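Phosphohistidine phosphatase SixA (Escherichia coli, PDB 1UJC) removes the phosphoryl group from phosphohistidine on the HPt domain of the ArcB sensor, part of a multistep His-Asp phosphorelay. Local coordinates at residues V3-H8 / G113-E118; D10-A15 / V20-T25; Q58-V63 / L104-L109; L76-P81 / V85-A90; S135-E140 / T145-M150. One frame throughout, in Å; residues are numbered along the deposited sequence.

Contact 1: residues V3-H8 / G113-E118; sequences VFIMRH and GYLVAE. With WO4 (tungstate(VI)ion), chain C.
This is a small, buried, wholly apolar contact in which I5, in the middle of strand 2-7, meets L115 and V116 on helix 111-119. The helix lies against one face of the central sheet. I5 reaches it with the end of its longer branch. CD1 of I5 sits between two methyls of the helix, 3.7 Å from CD2 of L115 and equally far from CG2 of V116. The torsions explain the reach: CG1 of I5 lies anti to the carbonyl carbon (chi1 -56°), and CD1 then extends straight on (chi2 174°). Both helix side chains meet the isoleucine at a slant, methyl against methyl.

Strand 2-7 leads straight into the tungstate site seen in this structure. NE of R7, on a chain extended from CG to NE, gives a hydrogen bond of 3.1 Å to tungstate O1, which lies at the guanidinium edge. NE2 of H8 meets the tungsten itself at 2.5 Å. R55, H108 and L109 complete the pocket. The contact thus joins oily packing under the strand to anion binding at its end, with an imidazole nitrogen placed directly at the centre of the phosphate mimic.

Contact 2: residues D10-A15 / V20-T25; sequences DAALDA and VRPLTT
R21 lays its aliphatic part along the methyl of A15, with CG of R21 3.7 Å from CB of A15, and then bends at chi3 (51°), which sets NE beside the backbone of A12. There NE of R21 gives an almost straight hydrogen bond of 2.9 Å to O of A12, at 176°. The acceptor lies in the guanidinium plane, and the donor lies in the carbonyl plane. NH1 of R21 pairs with D18, outside the two segments. Held at two nitrogens, the guanidinium should be limited in its rotation. It lies close to the bound tungstate.

The two segments are parts of the long loop between strand 2-7 and helix 25-40. They are bridged once, at A11 and L23. N of A12 bonds to O of P22 at 3.0 Å, and N of T24 to O of D10 at 2.9 Å. CD1 of L23 comes up against that same D10 oxygen.

T24 occupies the N-cap of helix 25-40. OG1 of T24 donates at 2.7 Å to OD2 of D10, which accepts through its anti lone pair. OG1 also accepts from N of G27, in the first turn. The methyl branch of T24 lies against the facing backbone, CG2 of T24 3.3 Å from N of A12.

Contact 3: residues Q58-V63 / L104-L109; sequences QTLEEV and LVISHL. With WO4 (tungstate(VI)ion), chain C.
Helix segment 58-63 crosses strand segment 104-107 obliquely, their directions 139° apart and their axes 9.3 Å at closest approach. I106 touches the helix with both branches. CD1 of I106 comes in at about a right angle to the side chain of L60, 3.5 Å from CA and 3.7 Å from CB of L60. The fit is therefore against the root of the leucine, close to the helix backbone. A chi1 of -63° sets CG1 of I106 anti to the carbonyl carbon and leaves CG2 anti to the backbone N, where CG2 of I106 meets CG2 of T59 at 4.1 Å. One turn further along the helix, V63 meets L104 through methyl groups.

The strand ends at the tungstate. ND1 of H108 donates to O2 of tungstate at 2.8 Å, in the plane of its ring, while NE2 bonds to OG of S51. N of L109 donates to O1 of tungstate at 3.0 Å. With both ring nitrogens engaged, H108 should be held in its rotation, and consecutive residues grip different oxygens of the anion.

Contact 4: residues L76-P81 / V85-A90; sequences LPELTP and VGLVSA
E78 and L87 meet at a slant, with CD1 of L87 set against the carboxylate end of the glutamate. CD1 of L87 is 3.4 Å from OE1 and 3.6 Å from CD of E78. The glutamate chain folds back at chi2 (-59°), which brings its CG near the leucine as well. The other carboxylate oxygen, OE2, accepts from N of D84, just ahead of helix 85-98.

The 3-10 turn 77-79, which follows edge strand 74-75, packs on the first turns of helix 85-98, a few residues on. Without the carboxylate, as with an alanine here instead of E78, N of D84 is likely to lose this acceptor and CD1 of L87 its cover from this side.

V88 uses both branches. CG2 of V88 lies 3.4 Å from O of E78, a buried oxygen with no hydrogen-bond partner in the model, and 4.0 Å from CB of E78. L79 meets V88 at about a right angle, CD2 of L79 against CG1 of V88 at 4.1 Å. Beyond V88 lies L115 of helix 111-119, while O of L79 bonds to OG of S107.

Contact 5: residues S135-E140 / T145-M150; sequences SVTLDE and TFNWQM
CG of N147 lies anti to its carbonyl carbon (chi1 -53°) and OG of S135 anti to its backbone N (chi1 163°), which brings OD1 of N147 to OG of S135. The contact is the beta hairpin of strands 133-138 and 144-150, at the edge of the central sheet, and it holds a classic beta bulge: N147 and W148 lie together opposite S135. N of S135 reaches O of W148 in a nearly straight bond of 2.9 Å at 178°, while N of N147 gives a more bent one to O of S135. Beyond the bulge the pairing is regular and antiparallel, V136 with F146 non-hydrogen-bonded and T137 with T145 hydrogen-bonded.

OD1 of N147 is 2.9 Å from OG of S135 and just as far from OG1 of T137. OG1 of T137 also bonds to OE1 of Q2.

The indole of W148 lies flat over S135, whose CB stands 3.5 Å from the centroid of the six-membered ring in a CH-pi contact. W37 meets that indole roughly at a right angle. Cut back to an alanine, W148 would probably uncover CB of S135 and leave W37 without its ring partner. A water donates to OG1 of T137 at 2.8 Å and accepts weakly from ND2 of N147.

Contacts 1 and 3 form the buried core. Each sets a helix against one of two neighbouring strands, 2-7 and 102-107, which bond to each other through F4, M6 and V105. Both are apolar between their segments, and both strands end at the same tungstate. Contact 2 is the surface contact, its centre about 18 Å from the chain centre, and it is polar. It reaches contact 3 through L23 and Q58. Contacts 4 and 5 are partly buried. Contact 4 packs without hydrogen bonds between its segments and meets contact 1 through V85 and L115. Contact 5 relies on strand pairing and continues the sheet of contact 1, V3 bonding to V136.

Contact 1: residues V3-H8 / G113-E118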
# COMPACT_ATOMS: atom_id res chain seq x y z
N VAL A 3 2.96 1.93 -9.08
CA VAL A 3 2.12 1.40 -8.02
C VAL A 3 2.95 1.31 -6.75
O VAL A 3 4.03 0.72 -6.76
CB VAL A 3 1.58 -0.00 -8.37
CG1 VAL A 3 0.69 -0.51 -7.25
CG2 VAL A 3 0.81 0.06 -9.68
N PHE A 4 2.46 1.91 -5.68
CA PHE A 4 3.16 1.86 -4.41
C PHE A 4 2.34 1.04 -3.43
O PHE A 4 1.28 1.46 -2.97
CB PHE A 4 3.37 3.27 -3.85
CG PHE A 4 4.19 4.15 -4.75
CD1 PHE A 4 3.57 4.98 -5.68
CD2 PHE A 4 5.58 4.14 -4.68
CE1 PHE A 4 4.32 5.79 -6.52
CE2 PHE A 4 6.34 4.95 -5.52
CZ PHE A 4 5.71 5.77 -6.45
N ILE A 5 2.84 -0.15 -3.12
CA ILE A 5 2.17 -1.07 -2.22
C ILE A 5 2.70 -0.90 -0.81
O ILE A 5 3.89 -1.05 -0.55
CB ILE A 5 2.38 -2.52 -2.69
CG1 ILE A 5 1.91 -2.65 -4.14
CG2 ILE A 5 1.63 -3.48 -1.77
CD1 ILE A 5 2.19 -3.98 -4.78
N MET A 6 1.80 -0.60 0.12
CA MET A 6 2.19 -0.38 1.50
C MET A 6 1.46 -1.25 2.52
O MET A 6 0.26 -1.47 2.43
CB MET A 6 2.00 1.10 1.84
CG MET A 6 2.32 1.49 3.28
SD MET A 6 2.16 3.28 3.49
CE MET A 6 3.28 3.57 4.90
N ARG A 7 2.22 -1.74 3.50
CA ARG A 7 1.64 -2.54 4.57
C ARG A 7 1.25 -1.55 5.67
O ARG A 7 2.02 -0.64 5.99
CB ARG A 7 2.66 -3.54 5.12
CG ARG A 7 2.14 -4.36 6.28
CD ARG A 7 3.21 -5.29 6.82
NE ARG A 7 2.70 -6.11 7.92
CZ ARG A 7 3.47 -6.81 8.74
NH1 ARG A 7 4.79 -6.80 8.60
NH2 ARG A 7 2.92 -7.52 9.72
N HIS A 8 0.06 -1.72 6.23
CA HIS A 8 -0.41 -0.84 7.28
C HIS A 8 0.66 -0.76 8.38
O HIS A 8 1.51 -1.65 8.49
CB HIS A 8 -1.71 -1.39 7.86
CG HIS A 8 -1.53 -2.66 8.63
ND1 HIS A 8 -0.95 -2.68 9.88
CD2 HIS A 8 -1.81 -3.94 8.32
CE1 HIS A 8 -0.87 -3.93 10.30
NE2 HIS A 8 -1.38 -4.72 9.37
N GLY A 113 2.52 -9.15 -0.09
CA GLY A 113 3.59 -9.94 -0.67
C GLY A 113 3.16 -10.62 -1.95
O GLY A 113 3.86 -10.54 -2.97
N TYR A 114 2.01 -11.29 -1.91
CA TYR A 114 1.48 -12.00 -3.08
C TYR A 114 1.15 -11.04 -4.22
O TYR A 114 1.29 -11.39 -5.39
CB TYR A 114 0.21 -12.78 -2.72
CG TYR A 114 0.38 -13.78 -1.61
CD1 TYR A 114 1.44 -14.69 -1.60
CD2 TYR A 114 -0.55 -13.85 -0.57
CE1 TYR A 114 1.58 -15.62 -0.58
CE2 TYR A 114 -0.41 -14.78 0.46
CZ TYR A 114 0.65 -15.67 0.45
OH TYR A 114 0.75 -16.61 1.45
N LEU A 115 0.70 -9.84 -3.87
CA LEU A 115 0.35 -8.84 -4.87
C LEU A 115 1.54 -8.50 -5.75
O LEU A 115 1.41 -8.43 -6.97
CB LEU A 115 -0.18 -7.57 -4.20
CG LEU A 115 -0.66 -6.46 -5.14
CD1 LEU A 115 -1.72 -7.00 -6.09
CD2 LEU A 115 -1.22 -5.32 -4.32
N VAL A 116 2.70 -8.28 -5.13
CA VAL A 116 3.90 -7.96 -5.89
C VAL A 116 4.25 -9.10 -6.85
O VAL A 116 4.57 -8.86 -8.01
CB VAL A 116 5.12 -7.72 -4.97
CG1 VAL A 116 6.39 -7.56 -5.80
CG2 VAL A 116 4.89 -6.47 -4.13
N ALA A 117 4.20 -10.34 -6.36
CA ALA A 117 4.52 -11.50 -7.19
C ALA A 117 3.52 -11.62 -8.33
O ALA A 117 3.90 -11.81 -9.48
CB ALA A 117 4.50 -12.77 -6.34
N GLU A 118 2.23 -11.51 -7.99
CA GLU A 118 1.16 -11.59 -8.97
C GLU A 118 1.35 -10.56 -10.08
O GLU A 118 1.14 -10.85 -11.26
CB GLU A 118 -0.19 -11.36 -8.28
CG GLU A 118 -1.39 -11.17 -9.20
CD GLU A 118 -1.76 -12.42 -9.97
OE1 GLU A 118 -1.37 -13.52 -9.54
OE2 GLU A 118 -2.46 -12.30 -11.00
W WO4 C . -1.26 -7.20 9.41
O1 WO4 C . -0.29 -6.89 8.00
O2 WO4 C . -2.89 -6.68 9.13
O3 WO4 C . -0.54 -6.51 10.82
O4 WO4 C . -1.32 -8.91 9.66

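Contact 2: residues D10-A15 / V20-T25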
# COMPACT_ATOMS: atom_id res chain seq x y z
N ASP A 10 2.28 -0.42 12.38
CA ASP A 10 2.20 -1.19 13.62
C ASP A 10 0.84 -0.96 14.28
O ASP A 10 0.41 0.18 14.45
CB ASP A 10 3.34 -0.77 14.55
CG ASP A 10 3.43 -1.64 15.79
OD1 ASP A 10 3.75 -2.84 15.67
OD2 ASP A 10 3.20 -1.11 16.89
N ALA A 11 0.18 -2.04 14.67
CA ALA A 11 -1.14 -1.93 15.27
C ALA A 11 -1.30 -2.65 16.61
O ALA A 11 -0.65 -3.66 16.86
CB ALA A 11 -2.19 -2.44 14.29
N ALA A 12 -2.18 -2.12 17.45
CA ALA A 12 -2.45 -2.71 18.75
C ALA A 12 -2.85 -4.17 18.56
O ALA A 12 -3.60 -4.50 17.64
CB ALA A 12 -3.55 -1.95 19.46
N LEU A 13 -2.35 -5.04 19.44
CA LEU A 13 -2.66 -6.46 19.35
C LEU A 13 -4.08 -6.79 19.77
O LEU A 13 -4.70 -7.71 19.22
CB LEU A 13 -1.68 -7.26 20.21
CG LEU A 13 -0.33 -7.55 19.56
CD1 LEU A 13 0.60 -8.21 20.56
CD2 LEU A 13 -0.54 -8.44 18.34
N ASP A 14 -4.61 -6.05 20.73
CA ASP A 14 -5.96 -6.33 21.21
C ASP A 14 -6.98 -5.25 20.87
O ASP A 14 -6.69 -4.05 20.94
CB ASP A 14 -5.94 -6.53 22.73
CG ASP A 14 -7.08 -7.42 23.20
OD1 ASP A 14 -7.55 -7.23 24.34
OD2 ASP A 14 -7.50 -8.32 22.44
N ALA A 15 -8.17 -5.70 20.50
CA ALA A 15 -9.29 -4.83 20.17
C ALA A 15 -10.54 -5.71 20.22
O ALA A 15 -10.44 -6.93 20.36
CB ALA A 15 -9.11 -4.25 18.76
N VAL A 20 -11.08 -4.07 13.59
CA VAL A 20 -11.10 -2.77 14.25
C VAL A 20 -9.88 -2.40 15.09
O VAL A 20 -9.90 -1.40 15.81
CB VAL A 20 -12.38 -2.63 15.11
CG1 VAL A 20 -13.60 -2.60 14.21
CG2 VAL A 20 -12.48 -3.79 16.08
N ARG A 21 -8.81 -3.19 15.00
CA ARG A 21 -7.59 -2.90 15.75
C ARG A 21 -7.02 -1.58 15.26
O ARG A 21 -6.77 -1.41 14.07
CB ARG A 21 -6.54 -4.00 15.53
CG ARG A 21 -6.91 -5.37 16.06
CD ARG A 21 -6.06 -6.44 15.39
NE ARG A 21 -4.64 -6.13 15.46
CZ ARG A 21 -3.74 -6.57 14.58
NH1 ARG A 21 -4.13 -7.34 13.57
NH2 ARG A 21 -2.46 -6.24 14.71
N PRO A 22 -6.81 -0.62 16.17
CA PRO A 22 -6.26 0.68 15.77
C PRO A 22 -4.74 0.65 15.61
O PRO A 22 -4.08 -0.32 15.97
CB PRO A 22 -6.69 1.59 16.91
CG PRO A 22 -6.55 0.68 18.10
CD PRO A 22 -7.17 -0.62 17.60
N LEU A 23 -4.20 1.74 15.07
CA LEU A 23 -2.76 1.85 14.87
C LEU A 23 -2.13 2.25 16.21
O LEU A 23 -2.78 2.87 17.04
CB LEU A 23 -2.48 2.92 13.81
CG LEU A 23 -1.54 2.62 12.64
CD1 LEU A 23 -1.74 1.19 12.13
CD2 LEU A 23 -1.80 3.63 11.54
N THR A 24 -0.87 1.87 16.43
CA THR A 24 -0.19 2.25 17.66
C THR A 24 0.50 3.59 17.38
O THR A 24 0.60 4.02 16.23
CB THR A 24 0.91 1.26 18.05
OG1 THR A 24 1.98 1.34 17.09
CG2 THR A 24 0.37 -0.17 18.09
N THR A 25 0.97 4.23 18.44
CA THR A 25 1.67 5.50 18.31
C THR A 25 2.86 5.34 17.37
O THR A 25 3.08 6.16 16.48
CB THR A 25 2.17 5.98 19.69
OG1 THR A 25 1.03 6.27 20.51
CG2 THR A 25 3.03 7.21 19.56

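Contact 3: residues Q58-V63 / L104-L109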
# COMPACT_ATOMS: atom_id res chain seq x y z
N GLN A 58 -6.36 4.06 8.92
CA GLN A 58 -5.64 4.97 9.80
C GLN A 58 -4.24 5.23 9.26
O GLN A 58 -3.72 6.34 9.37
CB GLN A 58 -5.55 4.39 11.21
CG GLN A 58 -5.36 5.46 12.26
CD GLN A 58 -5.15 4.90 13.65
OE1 GLN A 58 -5.58 3.79 13.95
NE2 GLN A 58 -4.50 5.68 14.51
N THR A 59 -3.62 4.21 8.68
CA THR A 59 -2.30 4.37 8.10
C THR A 59 -2.44 5.42 6.99
O THR A 59 -1.59 6.30 6.83
CB THR A 59 -1.79 3.05 7.50
OG1 THR A 59 -1.54 2.12 8.55
CG2 THR A 59 -0.51 3.29 6.71
N LEU A 60 -3.53 5.33 6.24
CA LEU A 60 -3.82 6.26 5.15
C LEU A 60 -3.95 7.68 5.70
O LEU A 60 -3.41 8.62 5.13
CB LEU A 60 -5.13 5.87 4.45
CG LEU A 60 -5.39 6.32 3.01
CD1 LEU A 60 -6.90 6.40 2.80
CD2 LEU A 60 -4.76 7.66 2.71
N GLU A 61 -4.70 7.83 6.80
CA GLU A 61 -4.90 9.14 7.42
C GLU A 61 -3.54 9.77 7.70
O GLU A 61 -3.26 10.89 7.28
CB GLU A 61 -5.63 9.03 8.76
CG GLU A 61 -7.00 8.40 8.76
CD GLU A 61 -7.56 8.24 10.17
OE1 GLU A 61 -8.60 7.57 10.32
OE2 GLU A 61 -6.95 8.78 11.14
N GLU A 62 -2.72 9.03 8.43
CA GLU A 62 -1.39 9.48 8.82
C GLU A 62 -0.54 9.89 7.63
O GLU A 62 0.10 10.95 7.64
CB GLU A 62 -0.70 8.36 9.62
CG GLU A 62 -1.36 8.08 10.96
CD GLU A 62 -1.16 9.21 11.96
OE1 GLU A 62 -2.12 9.56 12.69
OE2 GLU A 62 -0.04 9.75 12.02
N VAL A 63 -0.54 9.07 6.59
CA VAL A 63 0.22 9.36 5.39
C VAL A 63 -0.30 10.63 4.73
O VAL A 63 0.47 11.51 4.37
CB VAL A 63 0.13 8.20 4.38
CG1 VAL A 63 0.71 8.63 3.03
CG2 VAL A 63 0.90 7.00 4.91
N LEU A 104 -1.39 4.49 -4.76
CA LEU A 104 -0.84 4.06 -3.48
C LEU A 104 -1.83 3.04 -2.92
O LEU A 104 -3.01 3.36 -2.75
CB LEU A 104 -0.69 5.23 -2.51
CG LEU A 104 -0.35 4.87 -1.06
CD1 LEU A 104 0.91 4.03 -1.00
CD2 LEU A 104 -0.18 6.14 -0.24
N VAL A 105 -1.35 1.83 -2.66
CA VAL A 105 -2.18 0.74 -2.14
C VAL A 105 -1.77 0.41 -0.71
O VAL A 105 -0.63 0.03 -0.46
CB VAL A 105 -2.02 -0.54 -3.00
CG1 VAL A 105 -2.94 -1.64 -2.47
CG2 VAL A 105 -2.33 -0.24 -4.45
N ILE A 106 -2.69 0.56 0.23
CA ILE A 106 -2.41 0.27 1.63
C ILE A 106 -3.17 -0.99 2.01
O ILE A 106 -4.40 -1.03 1.93
CB ILE A 106 -2.84 1.45 2.54
CG1 ILE A 106 -2.01 2.69 2.19
CG2 ILE A 106 -2.63 1.09 3.99
CD1 ILE A 106 -2.38 3.92 3.00
N SER A 107 -2.44 -2.02 2.43
CA SER A 107 -3.06 -3.30 2.76
C SER A 107 -2.43 -4.05 3.92
O SER A 107 -1.92 -3.45 4.87
CB SER A 107 -3.07 -4.18 1.51
OG SER A 107 -3.87 -5.33 1.68
N HIS A 108 -2.47 -5.38 3.84
CA HIS A 108 -1.93 -6.22 4.90
C HIS A 108 -1.20 -7.44 4.37
O HIS A 108 -1.21 -7.74 3.17
CB HIS A 108 -3.05 -6.76 5.80
CG HIS A 108 -4.19 -5.82 6.03
ND1 HIS A 108 -4.57 -5.41 7.29
CD2 HIS A 108 -5.07 -5.26 5.17
CE1 HIS A 108 -5.63 -4.63 7.19
NE2 HIS A 108 -5.95 -4.52 5.91
N LEU A 109 -0.54 -8.14 5.30
CA LEU A 109 0.13 -9.40 4.97
C LEU A 109 -1.08 -10.33 5.00
O LEU A 109 -2.03 -10.09 5.75
CB LEU A 109 1.08 -9.83 6.08
CG LEU A 109 2.32 -9.02 6.47
CD1 LEU A 109 2.95 -9.67 7.70
CD2 LEU A 109 3.31 -8.99 5.33
W WO4 C . -1.26 -7.20 9.41
O1 WO4 C . -0.29 -6.89 8.00
O2 WO4 C . -2.89 -6.68 9.13
O3 WO4 C . -0.54 -6.51 10.82
O4 WO4 C . -1.32 -8.91 9.66

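Contact 4: residues L76-P81 / V85-A90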
# COMPACT_ATOMS: atom_id res chain seq x y z
N LEU A 76 -11.42 -0.80 -0.91
CA LEU A 76 -11.60 -2.06 -1.62
C LEU A 76 -11.67 -3.26 -0.70
O LEU A 76 -10.77 -3.50 0.10
CB LEU A 76 -10.45 -2.27 -2.62
CG LEU A 76 -10.41 -1.49 -3.94
CD1 LEU A 76 -10.44 -0.00 -3.68
CD2 LEU A 76 -9.14 -1.88 -4.71
N PRO A 77 -12.76 -4.05 -0.79
CA PRO A 77 -12.91 -5.23 0.06
C PRO A 77 -11.85 -6.29 -0.22
O PRO A 77 -11.52 -7.09 0.65
CB PRO A 77 -14.31 -5.74 -0.29
CG PRO A 77 -15.04 -4.48 -0.68
CD PRO A 77 -14.00 -3.78 -1.54
N GLU A 78 -11.31 -6.30 -1.44
CA GLU A 78 -10.30 -7.29 -1.80
C GLU A 78 -8.90 -6.95 -1.30
O GLU A 78 -7.95 -7.65 -1.63
CB GLU A 78 -10.28 -7.50 -3.32
CG GLU A 78 -11.58 -8.03 -3.88
CD GLU A 78 -11.98 -9.37 -3.28
OE1 GLU A 78 -13.13 -9.80 -3.52
OE2 GLU A 78 -11.16 -10.00 -2.57
N LEU A 79 -8.79 -5.89 -0.51
CA LEU A 79 -7.50 -5.48 0.05
C LEU A 79 -7.33 -5.97 1.48
O LEU A 79 -6.31 -5.71 2.13
CB LEU A 79 -7.35 -3.95 -0.01
CG LEU A 79 -7.06 -3.41 -1.41
CD1 LEU A 79 -6.99 -1.89 -1.40
CD2 LEU A 79 -5.75 -4.00 -1.91
N THR A 80 -8.34 -6.68 1.98
CA THR A 80 -8.28 -7.23 3.33
C THR A 80 -7.23 -8.34 3.29
O THR A 80 -6.82 -8.77 2.22
CB THR A 80 -9.64 -7.83 3.75
OG1 THR A 80 -10.05 -8.80 2.79
CG2 THR A 80 -10.69 -6.74 3.87
N PRO A 81 -6.78 -8.81 4.46
CA PRO A 81 -5.78 -9.88 4.52
C PRO A 81 -6.03 -11.06 3.58
O PRO A 81 -5.10 -11.58 2.97
CB PRO A 81 -5.81 -10.29 5.99
CG PRO A 81 -6.05 -8.98 6.67
CD PRO A 81 -7.14 -8.37 5.82
N VAL A 85 -6.00 -11.55 -4.71
CA VAL A 85 -4.94 -10.85 -5.42
C VAL A 85 -5.23 -10.72 -6.91
O VAL A 85 -4.74 -9.80 -7.57
CB VAL A 85 -3.57 -11.56 -5.22
CG1 VAL A 85 -3.49 -12.81 -6.09
CG2 VAL A 85 -2.44 -10.60 -5.55
N GLY A 86 -6.03 -11.64 -7.44
CA GLY A 86 -6.37 -11.59 -8.85
C GLY A 86 -7.22 -10.37 -9.17
O GLY A 86 -6.98 -9.69 -10.16
N LEU A 87 -8.21 -10.11 -8.33
CA LEU A 87 -9.10 -8.98 -8.52
C LEU A 87 -8.37 -7.66 -8.27
O LEU A 87 -8.64 -6.66 -8.92
CB LEU A 87 -10.32 -9.09 -7.60
CG LEU A 87 -11.28 -10.26 -7.85
CD1 LEU A 87 -12.37 -10.27 -6.78
CD2 LEU A 87 -11.90 -10.13 -9.24
N VAL A 88 -7.43 -7.67 -7.33
CA VAL A 88 -6.67 -6.46 -7.05
C VAL A 88 -5.83 -6.16 -8.30
O VAL A 88 -5.77 -5.03 -8.77
CB VAL A 88 -5.72 -6.65 -5.85
CG1 VAL A 88 -4.91 -5.39 -5.63
CG2 VAL A 88 -6.54 -6.98 -4.60
N SER A 89 -5.20 -7.21 -8.82
CA SER A 89 -4.38 -7.11 -10.02
C SER A 89 -5.18 -6.54 -11.20
O SER A 89 -4.72 -5.64 -11.91
CB SER A 89 -3.85 -8.50 -10.38
OG SER A 89 -3.32 -8.52 -11.69
N ALA A 90 -6.39 -7.06 -11.39
CA ALA A 90 -7.26 -6.61 -12.47
C ALA A 90 -7.73 -5.17 -12.27
O ALA A 90 -7.86 -4.41 -13.23
CB ALA A 90 -8.47 -7.54 -12.58

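Contact 5: residues S135-E140 / T145-M150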
# COMPACT_ATOMS: atom_id res chain seq x y z
N SER A 135 7.68 -0.61 -4.61
CA SER A 135 7.44 0.14 -5.83
C SER A 135 7.37 -0.80 -7.02
O SER A 135 8.28 -1.59 -7.24
CB SER A 135 8.55 1.15 -6.07
OG SER A 135 8.53 1.58 -7.42
N VAL A 136 6.29 -0.69 -7.78
CA VAL A 136 6.08 -1.54 -8.94
C VAL A 136 5.63 -0.70 -10.12
O VAL A 136 4.70 0.09 -10.00
CB VAL A 136 4.98 -2.59 -8.66
CG1 VAL A 136 4.65 -3.35 -9.94
CG2 VAL A 136 5.44 -3.55 -7.57
N THR A 137 6.29 -0.87 -11.26
CA THR A 137 5.88 -0.15 -12.45
C THR A 137 5.04 -1.14 -13.24
O THR A 137 5.53 -2.19 -13.65
CB THR A 137 7.08 0.28 -13.29
OG1 THR A 137 7.85 1.24 -12.56
CG2 THR A 137 6.61 0.90 -14.61
N LEU A 138 3.76 -0.81 -13.43
CA LEU A 138 2.84 -1.69 -14.13
C LEU A 138 2.45 -1.15 -15.50
O LEU A 138 2.12 0.03 -15.64
CB LEU A 138 1.58 -1.90 -13.29
CG LEU A 138 0.52 -2.90 -13.75
CD1 LEU A 138 1.08 -4.33 -13.74
CD2 LEU A 138 -0.67 -2.80 -12.82
N ASP A 139 2.49 -2.02 -16.51
CA ASP A 139 2.11 -1.59 -17.84
C ASP A 139 0.67 -2.02 -18.15
O ASP A 139 0.04 -2.73 -17.37
CB ASP A 139 3.10 -2.11 -18.90
CG ASP A 139 2.93 -3.59 -19.21
OD1 ASP A 139 3.87 -4.15 -19.83
OD2 ASP A 139 1.89 -4.19 -18.87
N GLU A 140 0.17 -1.56 -19.29
CA GLU A 140 -1.20 -1.82 -19.71
C GLU A 140 -1.60 -3.29 -19.86
O GLU A 140 -2.79 -3.62 -19.80
CB GLU A 140 -1.45 -1.06 -21.02
CG GLU A 140 -0.90 0.37 -21.01
CD GLU A 140 0.63 0.45 -21.11
OE1 GLU A 140 1.19 -0.22 -22.00
OE2 GLU A 140 1.26 1.19 -20.32
N THR A 145 7.04 -4.49 -12.99
CA THR A 145 8.45 -4.60 -12.66
C THR A 145 8.64 -4.17 -11.21
O THR A 145 8.19 -3.10 -10.82
CB THR A 145 9.29 -3.69 -13.56
OG1 THR A 145 9.22 -4.16 -14.91
CG2 THR A 145 10.73 -3.66 -13.10
N PHE A 146 9.30 -5.02 -10.42
CA PHE A 146 9.57 -4.73 -9.01
C PHE A 146 10.83 -3.85 -8.92
O PHE A 146 11.95 -4.34 -9.03
CB PHE A 146 9.77 -6.05 -8.25
CG PHE A 146 9.92 -5.90 -6.77
CD1 PHE A 146 9.42 -4.77 -6.11
CD2 PHE A 146 10.51 -6.91 -6.01
CE1 PHE A 146 9.52 -4.65 -4.73
CE2 PHE A 146 10.62 -6.80 -4.63
CZ PHE A 146 10.12 -5.66 -3.98
N ASN A 147 10.61 -2.56 -8.74
CA ASN A 147 11.69 -1.58 -8.67
C ASN A 147 12.51 -1.64 -7.39
O ASN A 147 13.70 -1.92 -7.42
CB ASN A 147 11.10 -0.18 -8.84
CG ASN A 147 10.25 -0.06 -10.09
OD1 ASN A 147 9.20 0.59 -10.08
ND2 ASN A 147 10.69 -0.70 -11.16
N TRP A 148 11.86 -1.37 -6.26
CA TRP A 148 12.55 -1.40 -4.98
C TRP A 148 11.58 -1.55 -3.82
O TRP A 148 10.36 -1.60 -4.00
CB TRP A 148 13.39 -0.13 -4.78
CG TRP A 148 12.68 1.14 -5.19
CD1 TRP A 148 12.83 1.82 -6.37
CD2 TRP A 148 11.71 1.87 -4.43
NE1 TRP A 148 12.01 2.92 -6.38
CE2 TRP A 148 11.31 2.98 -5.21
CE3 TRP A 148 11.13 1.70 -3.16
CZ2 TRP A 148 10.36 3.90 -4.77
CZ3 TRP A 148 10.19 2.62 -2.72
CH2 TRP A 148 9.82 3.71 -3.52
N GLN A 149 12.14 -1.62 -2.62
CA GLN A 149 11.35 -1.76 -1.41
C GLN A 149 12.04 -0.93 -0.33
O GLN A 149 13.26 -1.01 -0.17
CB GLN A 149 11.31 -3.22 -0.99
CG GLN A 149 10.27 -3.57 0.03
CD GLN A 149 10.64 -4.83 0.78
OE1 GLN A 149 11.14 -5.79 0.18
NE2 GLN A 149 10.41 -4.82 2.07
N MET A 150 11.27 -0.14 0.40
CA MET A 150 11.84 0.70 1.44
C MET A 150 11.08 0.47 2.74
O MET A 150 9.87 0.32 2.74
CB MET A 150 11.71 2.18 1.03
CG MET A 150 12.25 3.18 2.04
SD MET A 150 14.02 3.04 2.32
CE MET A 150 14.65 3.52 0.71
O HOH W 1 10.41 0.55 -13.55